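Local coordinates for protein putative TetR-family transcriptional regulator (Streptomyces coelicolor, PDB 2HXO) that probably binds DNA through an N-terminal helix-turn-helix domain and regulates transcription as a member of the TetR family, at residues 26-30 / 104-108. Numbering follows the deposited sequence.
Sequences VELLD and AHPWL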
loop_
_atom_site.group_PDB
_atom_site.type_symbol
_atom_site.label_atom_id
_atom_site.label_comp_id
_atom_site.label_asym_id
_atom_site.label_seq_id
_atom_site.Cartn_x
_atom_site.Cartn_y
_atom_site.Cartn_z
ATOM N N VAL A 26 -11.437 18.916 -6.868
ATOM C CA VAL A 26 -11.477 17.542 -7.353
ATOM C C VAL A 26 -11.290 17.521 -8.881
ATOM O O VAL A 26 -10.451 16.779 -9.404
ATOM C CB VAL A 26 -12.822 16.856 -6.988
ATOM C CG1 VAL A 26 -12.895 15.470 -7.633
ATOM C CG2 VAL A 26 -12.957 16.742 -5.474
ATOM N N GLU A 27 -12.067 18.340 -9.586
ATOM C CA GLU A 27 -11.981 18.423 -11.042
ATOM C C GLU A 27 -10.549 18.726 -11.450
ATOM O O GLU A 27 -10.003 18.111 -12.367
ATOM C CB GLU A 27 -12.900 19.530 -11.570
ATOM C CG GLU A 27 -14.357 19.367 -11.187
ATOM C CD GLU A 27 -15.209 20.542 -11.626
ATOM O OE1 GLU A 27 -14.895 21.692 -11.239
ATOM O OE2 GLU A 27 -16.197 20.314 -12.357
ATOM N N LEU A 28 -9.943 19.684 -10.762
ATOM C CA LEU A 28 -8.570 20.063 -11.043
ATOM C C LEU A 28 -7.628 18.913 -10.719
ATOM O O LEU A 28 -6.723 18.610 -11.492
ATOM C CB LEU A 28 -8.182 21.304 -10.226
ATOM C CG LEU A 28 -8.894 22.611 -10.604
ATOM C CD1 LEU A 28 -8.503 23.717 -9.626
ATOM C CD2 LEU A 28 -8.521 22.999 -12.036
ATOM N N LEU A 29 -7.839 18.268 -9.576
ATOM C CA LEU A 29 -6.985 17.155 -9.185
ATOM C C LEU A 29 -7.055 16.036 -10.218
ATOM O O LEU A 29 -6.059 15.355 -10.475
ATOM C CB LEU A 29 -7.394 16.631 -7.801
ATOM C CG LEU A 29 -6.924 17.464 -6.599
ATOM C CD1 LEU A 29 -7.532 16.919 -5.321
ATOM C CD2 LEU A 29 -5.407 17.440 -6.511
ATOM N N ASP A 30 -8.231 15.859 -10.811
ATOM C CA ASP A 30 -8.439 14.823 -11.814
ATOM C C ASP A 30 -7.738 15.135 -13.134
ATOM O O ASP A 30 -7.219 14.233 -13.797
ATOM C CB ASP A 30 -9.938 14.639 -12.073
ATOM C CG ASP A 30 -10.662 13.989 -10.907
ATOM O OD1 ASP A 30 -11.910 13.985 -10.910
ATOM O OD2 ASP A 30 -9.986 13.473 -9.993
ATOM N N ALA A 104 -11.019 5.943 -10.013
ATOM C CA ALA A 104 -11.612 7.079 -10.705
ATOM C C ALA A 104 -10.790 8.346 -10.456
ATOM O O ALA A 104 -10.792 9.273 -11.273
ATOM C CB ALA A 104 -13.047 7.286 -10.233
ATOM N N HIS A 105 -10.085 8.378 -9.329
ATOM C CA HIS A 105 -9.258 9.523 -8.956
ATOM C C HIS A 105 -7.863 9.049 -8.543
ATOM O O HIS A 105 -7.610 8.769 -7.371
ATOM C CB HIS A 105 -9.903 10.279 -7.790
ATOM C CG HIS A 105 -11.296 10.763 -8.062
ATOM N ND1 HIS A 105 -11.771 12.000 -8.338
ATOM C CD2 HIS A 105 -12.397 9.937 -8.019
ATOM C CE1 HIS A 105 -13.139 11.899 -8.447
ATOM N NE2 HIS A 105 -13.491 10.643 -8.250
ATOM N N PRO A 106 -6.936 8.962 -9.506
ATOM C CA PRO A 106 -5.552 8.521 -9.288
ATOM C C PRO A 106 -4.836 9.196 -8.131
ATOM O O PRO A 106 -4.087 8.558 -7.386
ATOM C CB PRO A 106 -4.886 8.815 -10.630
ATOM C CG PRO A 106 -6.011 8.592 -11.603
ATOM C CD PRO A 106 -7.165 9.293 -10.923
ATOM N N TRP A 107 -5.055 10.495 -7.994
ATOM C CA TRP A 107 -4.426 11.263 -6.922
ATOM C C TRP A 107 -4.868 10.802 -5.520
ATOM O O TRP A 107 -4.152 11.008 -4.539
ATOM C CB TRP A 107 -4.761 12.747 -7.092
ATOM C CG TRP A 107 -6.245 13.016 -7.193
ATOM C CD1 TRP A 107 -6.997 13.065 -8.333
ATOM C CD2 TRP A 107 -7.152 13.246 -6.106
ATOM N NE1 TRP A 107 -8.317 13.316 -8.025
ATOM C CE2 TRP A 107 -8.440 13.430 -6.666
ATOM C CE3 TRP A 107 -7.004 13.315 -4.712
ATOM C CZ2 TRP A 107 -9.575 13.678 -5.878
ATOM C CZ3 TRP A 107 -8.137 13.563 -3.927
ATOM C CH2 TRP A 107 -9.404 13.742 -4.517
ATOM N N LEU A 108 -6.036 10.171 -5.431
ATOM C CA LEU A 108 -6.569 9.723 -4.144
ATOM C C LEU A 108 -5.645 8.839 -3.313
ATOM O O LEU A 108 -5.522 9.035 -2.101
ATOM C CB LEU A 108 -7.903 8.994 -4.338
ATOM C CG LEU A 108 -8.711 8.777 -3.052
ATOM C CD1 LEU A 108 -9.116 10.130 -2.470
ATOM C CD2 LEU A 108 -9.955 7.958 -3.339
#
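OD2 of D30 accepts two hydrogen bonds from residues 104-108, one from the indole of W107 and one from the imidazole of H105. The indole bond is short and nearly straight: W107 NE1 lies 2.6 Å from D30 OD2, with an N-H...O angle of 167°; OD2 lies in the plane of the indole, and NE1 meets it nearly along the carboxylate C-O direction. H105 ND1 comes in on the syn lone pair of the same D30 OD2 at 2.8 Å, but this bond is bent (131°) and the oxygen is tilted out of the imidazole plane. Two donors thus hold the carboxylate, which is turned out of both ring planes, more from the imidazole than from the indole; such pairing would be expected to favour its ionised form. The indole is flanked on both faces. L29 places CB over the five-membered ring in a CH-pi contact, 3.5 Å from the centroid, and its CD1 reaches on over the six-membered ring, 3.7 Å from W107 CZ3. On the opposite face lies CB of H105, offset toward the rim. The chi1 of W107 (54°) sets CG between its backbone N and carbonyl carbon and lets the ring project to helix 18-31. V26, one turn before D30, adds CG1 at 3.7 Å from H105 CE1 and also meets the edge of the indole. Beyond the two segments, H105 rests on V71 and W107 on T68 of helix 60-76, the helix that links the two domains in TetR proteins. The contact therefore joins the first helix of the predicted DNA-binding domain to the turn between helices 87-104 and 107-118 in the C-terminal domain, with W107 beyond it, a polar and aromatic interdomain junction within the all-helical TetR fold.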